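Local coordinates for protein ribonucleoside-diphosphate reductase (PDB 5IM3) that probably reduces ribonucleoside diphosphates to the deoxyribonucleotide precursors of DNA, under allosteric control by bound nucleotides such as dATP, at residues D380-S383 against G384-A388; P408-A411 against L412-I416. All coordinates share one frame; numbering follows the deposited sequence.

Interaction 1: residues D380-S383 against G384-A388; sequences DDLS and GIYGA. With DTP (2'-deoxyadenosine 5'-triphosphate), chain G.
The N-terminal end of helix 382-395, in the beta-alpha-beta unit formed with strands 373-377 and 401-405, opens with an N-cap: Asp381 turns its carboxylate onto the first helical turn and accepts from Gly384. The bond from Gly384 N to Asp381 OD2 is 2.7 Å long, and the donor stands 50° out of the carboxylate plane. CG of Asp381 sits between its own N and carbonyl carbon (chi1 65°), which brings OD2 back to the N-H of Gly384. Beside this cap the regular helical pattern begins, Ile385 N giving to Asp381 O at 2.7 Å. Leu382 and Tyr386, one turn apart, point the same way; the leucine touches the ring through CD1, 4.1 Å from CE1 of Tyr386, while Leu382 O lies at the ring edge. The hydroxyl of Tyr386 bonds to Thr436 of the second subunit and Ser383 OG to His390 of that subunit, placing this turn at the interface with the second subunit, consistent with the allosteric specificity site of class I reductases. On the nucleotide side, Leu382 N sends a weak bond of 3.4 Å to dATP O2A, where the helix dipole would probably favour negative charge. Asp380, just before the cap, holds the sugar: dATP O3' donates to Asp380 OD1 over 2.7 Å, with CD1 of Ile385 3.7 Å from the same hydroxyl.

Interaction 2: residues P408-A411 against L412-I416; sequences PVRA and LGSYI. With DTP (2'-deoxyadenosine 5'-triphosphate), chain G.
The guanidinium of Arg410 has the sugar of dATP over one face, with C5' 3.6 Å above the plane and over its centre, while Tyr415 O and Ile416 CA lie at its edge. NH1 gives a weak bond to Tyr415 O, 2.8 Å long but bent to 130° at the hydrogen, and a second weak one to O1G of the gamma-phosphate. NH2 reaches the neighbouring oxygen O3G at 2.9 Å. The side chain gets there by a bend at chi3 (63°), which swings the guanidinium along the ribose toward the triphosphate; NE is engaged in a salt bridge with Asp380, so NE, NH1 and NH2 each have a partner. Ile416 is an apolar neighbour of the base, its CD1 3.5 Å from N9 and CG2 close to C8.

Behind the arginine, a type II beta turn runs from Ala411 to Ser414, with Gly413 at the third position in the positive-phi conformation usual for glycine there. Ala411 O accepts twice from the same face of its plane: from Ser414 N at 3.1 Å and from Ser414 OG at 2.7 Å. With OG beside its own backbone N (chi1 -48°), the hydroxyl lies close to Ala411 O; it also bonds to Ser505. The stem of the arginine rests on this serine, Arg410 CB being 3.6 Å from Ser414 OG. A positive group held between a backbone carbonyl, a carboxylate and gamma-phosphate oxygens would be expected to stay charged and to favour a triphosphate in this pocket.

In the fold
Interactions 1 and 2, with centres 13 Å apart, build adjoining walls of one dATP pocket in the barrel domain. They meet directly through a salt bridge, Asp380 OD2 to Arg410 NE at 2.9 Å, so the aspartate that holds the ribose hydroxyl probably also helps orient the arginine that reaches the gamma-phosphate. Beside the O3' hydroxyl the walls join again, Ile385 CD1 packing 4.1 Å from Val409 CG1. Both share the sugar; the alpha-phosphate bond comes from residues 380-388 and the gamma-phosphate bonds from 408-416. Lys397 and Val440 of the second subunit also hydrogen-bond to the nucleotide, which places it at the boundary between two copies of the protein.

Interaction 1: residues D380-S383 against G384-A388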
loop_
_atom_site.group_PDB
_atom_site.type_symbol
_atom_site.label_atom_id
_atom_site.label_comp_id
_atom_site.label_asym_id
_atom_site.label_seq_id
_atom_site.Cartn_x
_atom_site.Cartn_y
_atom_site.Cartn_z
ATOM N N ASP A 380 2.209 -1.195 -46.603
ATOM C CA ASP A 380 3.461 -1.686 -46.035
ATOM C C ASP A 380 4.654 -1.380 -46.936
ATOM O O ASP A 380 5.456 -2.270 -47.235
ATOM C CB ASP A 380 3.367 -3.196 -45.784
ATOM C CG ASP A 380 4.587 -3.753 -45.055
ATOM O OD1 ASP A 380 5.126 -3.056 -44.172
ATOM O OD2 ASP A 380 5.006 -4.889 -45.371
ATOM N N ASP A 381 4.788 -0.131 -47.379
ATOM C CA ASP A 381 6.003 0.314 -48.046
ATOM C C ASP A 381 6.312 1.733 -47.592
ATOM O O ASP A 381 5.410 2.495 -47.228
ATOM C CB ASP A 381 5.890 0.224 -49.589
ATOM C CG ASP A 381 4.850 1.147 -50.162
ATOM O OD1 ASP A 381 3.669 0.753 -50.225
ATOM O OD2 ASP A 381 5.228 2.261 -50.575
ATOM N N LEU A 382 7.602 2.073 -47.600
ATOM C CA LEU A 382 8.043 3.335 -47.014
ATOM C C LEU A 382 7.470 4.536 -47.755
ATOM O O LEU A 382 7.109 5.542 -47.133
ATOM C CB LEU A 382 9.572 3.409 -47.000
ATOM C CG LEU A 382 10.157 4.496 -46.087
ATOM C CD1 LEU A 382 9.834 4.221 -44.631
ATOM C CD2 LEU A 382 11.666 4.624 -46.304
ATOM N N SER A 383 7.399 4.462 -49.084
ATOM C CA SER A 383 6.826 5.560 -49.854
ATOM C C SER A 383 5.349 5.746 -49.524
ATOM O O SER A 383 4.887 6.873 -49.313
ATOM C CB SER A 383 7.021 5.303 -51.346
ATOM O OG SER A 383 6.552 6.393 -52.119
ATOM N N GLY A 384 4.596 4.647 -49.455
ATOM C CA GLY A 384 3.188 4.741 -49.116
ATOM C C GLY A 384 2.949 5.098 -47.665
ATOM O O GLY A 384 1.947 5.739 -47.337
ATOM N N ILE A 385 3.855 4.694 -46.775
ATOM C CA ILE A 385 3.777 5.155 -45.392
ATOM C C ILE A 385 3.855 6.674 -45.350
ATOM O O ILE A 385 3.027 7.340 -44.714
ATOM C CB ILE A 385 4.883 4.503 -44.545
ATOM C CG1 ILE A 385 4.505 3.053 -44.226
ATOM C CG2 ILE A 385 5.127 5.287 -43.253
ATOM C CD1 ILE A 385 5.668 2.198 -43.783
ATOM N N TYR A 386 4.841 7.250 -46.040
ATOM C CA TYR A 386 5.001 8.697 -46.022
ATOM C C TYR A 386 4.029 9.404 -46.960
ATOM O O TYR A 386 3.824 10.616 -46.818
ATOM C CB TYR A 386 6.456 9.061 -46.337
ATOM C CG TYR A 386 7.255 9.077 -45.056
ATOM C CD1 TYR A 386 7.781 7.905 -44.528
ATOM C CD2 TYR A 386 7.417 10.252 -44.333
ATOM C CE1 TYR A 386 8.479 7.911 -43.334
ATOM C CE2 TYR A 386 8.110 10.268 -43.142
ATOM C CZ TYR A 386 8.635 9.096 -42.641
ATOM O OH TYR A 386 9.325 9.117 -41.454
ATOM N N GLY A 387 3.412 8.679 -47.892
ATOM C CA GLY A 387 2.249 9.213 -48.573
ATOM C C GLY A 387 1.051 9.314 -47.650
ATOM O O GLY A 387 0.247 10.241 -47.774
ATOM N N ALA A 388 0.930 8.380 -46.701
ATOM C CA ALA A 388 -0.152 8.431 -45.724
ATOM C C ALA A 388 0.086 9.531 -44.696
ATOM O O ALA A 388 -0.865 10.190 -44.250
ATOM C CB ALA A 388 -0.294 7.074 -45.035
HETATM P PG DTP G . 9.735 -5.570 -49.807
HETATM O O1G DTP G . 10.714 -5.906 -48.734
HETATM O O2G DTP G . 9.478 -6.729 -50.773
HETATM O O3G DTP G . 8.387 -5.124 -49.243
HETATM P PB DTP G . 9.682 -2.868 -50.807
HETATM O O1B DTP G . 8.211 -2.891 -50.696
HETATM O O2B DTP G . 10.118 -2.238 -52.129
HETATM O O3B DTP G . 10.242 -4.356 -50.704
HETATM P PA DTP G . 9.603 -0.936 -48.752
HETATM O O1A DTP G . 8.244 -0.945 -49.267
HETATM O O2A DTP G . 10.202 0.423 -49.028
HETATM O O3A DTP G . 10.342 -2.044 -49.615
HETATM O "O5'" DTP G . 9.586 -1.229 -47.203
HETATM C "C5'" DTP G . 8.787 -2.284 -46.629
HETATM C "C4'" DTP G . 8.664 -2.075 -45.140
HETATM O "O4'" DTP G . 9.976 -1.860 -44.577
HETATM C "C3'" DTP G . 7.802 -0.887 -44.709
HETATM O "O3'" DTP G . 7.005 -1.237 -43.577
HETATM C "C2'" DTP G . 8.826 0.178 -44.341
HETATM C "C1'" DTP G . 10.012 -0.638 -43.858
HETATM N N9 DTP G . 11.302 -0.009 -44.107
HETATM C C8 DTP G . 11.988 -0.016 -45.292
HETATM N N7 DTP G . 13.102 0.675 -45.270
HETATM C C5 DTP G . 13.160 1.162 -43.972
HETATM C C6 DTP G . 14.105 1.958 -43.300
HETATM N N6 DTP G . 15.220 2.425 -43.867
HETATM N N1 DTP G . 13.867 2.254 -42.004
HETATM C C2 DTP G . 12.759 1.779 -41.428
HETATM N N3 DTP G . 11.794 1.023 -41.961
HETATM C C4 DTP G . 12.057 0.747 -43.245
#

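Interaction 2: residues P408-A411 against L412-I416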
loop_
_atom_site.group_PDB
_atom_site.type_symbol
_atom_site.label_atom_id
_atom_site.label_comp_id
_atom_site.label_asym_id
_atom_site.label_seq_id
_atom_site.Cartn_x
_atom_site.Cartn_y
_atom_site.Cartn_z
ATOM N N PRO A 408 -1.361 -3.079 -41.731
ATOM C CA PRO A 408 -0.552 -3.698 -42.798
ATOM C C PRO A 408 0.950 -3.528 -42.625
ATOM O O PRO A 408 1.712 -4.278 -43.249
ATOM C CB PRO A 408 -1.046 -2.994 -44.074
ATOM C CG PRO A 408 -2.387 -2.438 -43.722
ATOM C CD PRO A 408 -2.300 -2.078 -42.268
ATOM N N VAL A 409 1.399 -2.584 -41.804
ATOM C CA VAL A 409 2.817 -2.250 -41.712
ATOM C C VAL A 409 3.527 -3.288 -40.848
ATOM O O VAL A 409 3.099 -3.576 -39.726
ATOM C CB VAL A 409 2.997 -0.828 -41.153
ATOM C CG1 VAL A 409 4.468 -0.494 -40.955
ATOM C CG2 VAL A 409 2.345 0.184 -42.087
ATOM N N ARG A 410 4.632 -3.831 -41.363
ATOM C CA ARG A 410 5.288 -4.977 -40.741
ATOM C C ARG A 410 5.888 -4.612 -39.386
ATOM O O ARG A 410 6.289 -3.473 -39.137
ATOM C CB ARG A 410 6.366 -5.538 -41.666
ATOM C CG ARG A 410 7.496 -4.578 -41.994
ATOM C CD ARG A 410 8.395 -5.155 -43.080
ATOM N NE ARG A 410 7.673 -5.336 -44.336
ATOM C CZ ARG A 410 8.237 -5.670 -45.491
ATOM N NH1 ARG A 410 9.547 -5.872 -45.567
ATOM N NH2 ARG A 410 7.489 -5.799 -46.576
ATOM N N ALA A 411 5.964 -5.614 -38.512
ATOM C CA ALA A 411 6.228 -5.402 -37.100
ATOM C C ALA A 411 7.715 -5.550 -36.780
ATOM O O ALA A 411 8.538 -5.877 -37.638
ATOM C CB ALA A 411 5.403 -6.380 -36.264
ATOM N N LEU A 412 8.055 -5.306 -35.515
ATOM C CA LEU A 412 9.419 -5.492 -35.039
ATOM C C LEU A 412 9.927 -6.874 -35.422
ATOM O O LEU A 412 9.224 -7.875 -35.259
ATOM C CB LEU A 412 9.480 -5.311 -33.519
ATOM C CG LEU A 412 10.842 -5.569 -32.861
ATOM C CD1 LEU A 412 11.851 -4.497 -33.254
ATOM C CD2 LEU A 412 10.708 -5.658 -31.348
ATOM N N GLY A 413 11.156 -6.919 -35.939
ATOM C CA GLY A 413 11.803 -8.163 -36.290
ATOM C C GLY A 413 11.584 -8.625 -37.713
ATOM O O GLY A 413 12.206 -9.610 -38.125
ATOM N N SER A 414 10.727 -7.951 -38.476
ATOM C CA SER A 414 10.474 -8.340 -39.855
ATOM C C SER A 414 11.673 -8.003 -40.737
ATOM O O SER A 414 12.385 -7.022 -40.507
ATOM C CB SER A 414 9.234 -7.631 -40.396
ATOM O OG SER A 414 8.148 -7.728 -39.495
ATOM N N TYR A 415 11.889 -8.827 -41.757
ATOM C CA TYR A 415 12.959 -8.569 -42.710
ATOM C C TYR A 415 12.612 -7.385 -43.608
ATOM O O TYR A 415 11.442 -7.103 -43.889
ATOM C CB TYR A 415 13.223 -9.809 -43.564
ATOM C CG TYR A 415 14.384 -9.664 -44.522
ATOM C CD1 TYR A 415 15.695 -9.805 -44.085
ATOM C CD2 TYR A 415 14.171 -9.395 -45.868
ATOM C CE1 TYR A 415 16.761 -9.678 -44.961
ATOM C CE2 TYR A 415 15.231 -9.270 -46.752
ATOM C CZ TYR A 415 16.522 -9.410 -46.291
ATOM O OH TYR A 415 17.579 -9.282 -47.162
ATOM N N ILE A 416 13.653 -6.682 -44.048
ATOM C CA ILE A 416 13.530 -5.576 -44.992
ATOM C C ILE A 416 14.577 -5.785 -46.076
ATOM O O ILE A 416 15.776 -5.622 -45.819
ATOM C CB ILE A 416 13.717 -4.209 -44.320
ATOM C CG1 ILE A 416 12.626 -3.976 -43.276
ATOM C CG2 ILE A 416 13.701 -3.095 -45.370
ATOM C CD1 ILE A 416 12.819 -2.702 -42.484
HETATM P PG DTP G . 9.735 -5.570 -49.807
HETATM O O1G DTP G . 10.714 -5.906 -48.734
HETATM O O2G DTP G . 9.478 -6.729 -50.773
HETATM O O3G DTP G . 8.387 -5.124 -49.243
HETATM P PB DTP G . 9.682 -2.868 -50.807
HETATM O O1B DTP G . 8.211 -2.891 -50.696
HETATM O O2B DTP G . 10.118 -2.238 -52.129
HETATM O O3B DTP G . 10.242 -4.356 -50.704
HETATM P PA DTP G . 9.603 -0.936 -48.752
HETATM O O1A DTP G . 8.244 -0.945 -49.267
HETATM O O2A DTP G . 10.202 0.423 -49.028
HETATM O O3A DTP G . 10.342 -2.044 -49.615
HETATM O "O5'" DTP G . 9.586 -1.229 -47.203
HETATM C "C5'" DTP G . 8.787 -2.284 -46.629
HETATM C "C4'" DTP G . 8.664 -2.075 -45.140
HETATM O "O4'" DTP G . 9.976 -1.860 -44.577
HETATM C "C3'" DTP G . 7.802 -0.887 -44.709
HETATM O "O3'" DTP G . 7.005 -1.237 -43.577
HETATM C "C2'" DTP G . 8.826 0.178 -44.341
HETATM C "C1'" DTP G . 10.012 -0.638 -43.858
HETATM N N9 DTP G . 11.302 -0.009 -44.107
HETATM C C8 DTP G . 11.988 -0.016 -45.292
HETATM N N7 DTP G . 13.102 0.675 -45.270
HETATM C C5 DTP G . 13.160 1.162 -43.972
HETATM C C6 DTP G . 14.105 1.958 -43.300
HETATM N N6 DTP G . 15.220 2.425 -43.867
HETATM N N1 DTP G . 13.867 2.254 -42.004
HETATM C C2 DTP G . 12.759 1.779 -41.428
HETATM N N3 DTP G . 11.794 1.023 -41.961
HETATM C C4 DTP G . 12.057 0.747 -43.245
#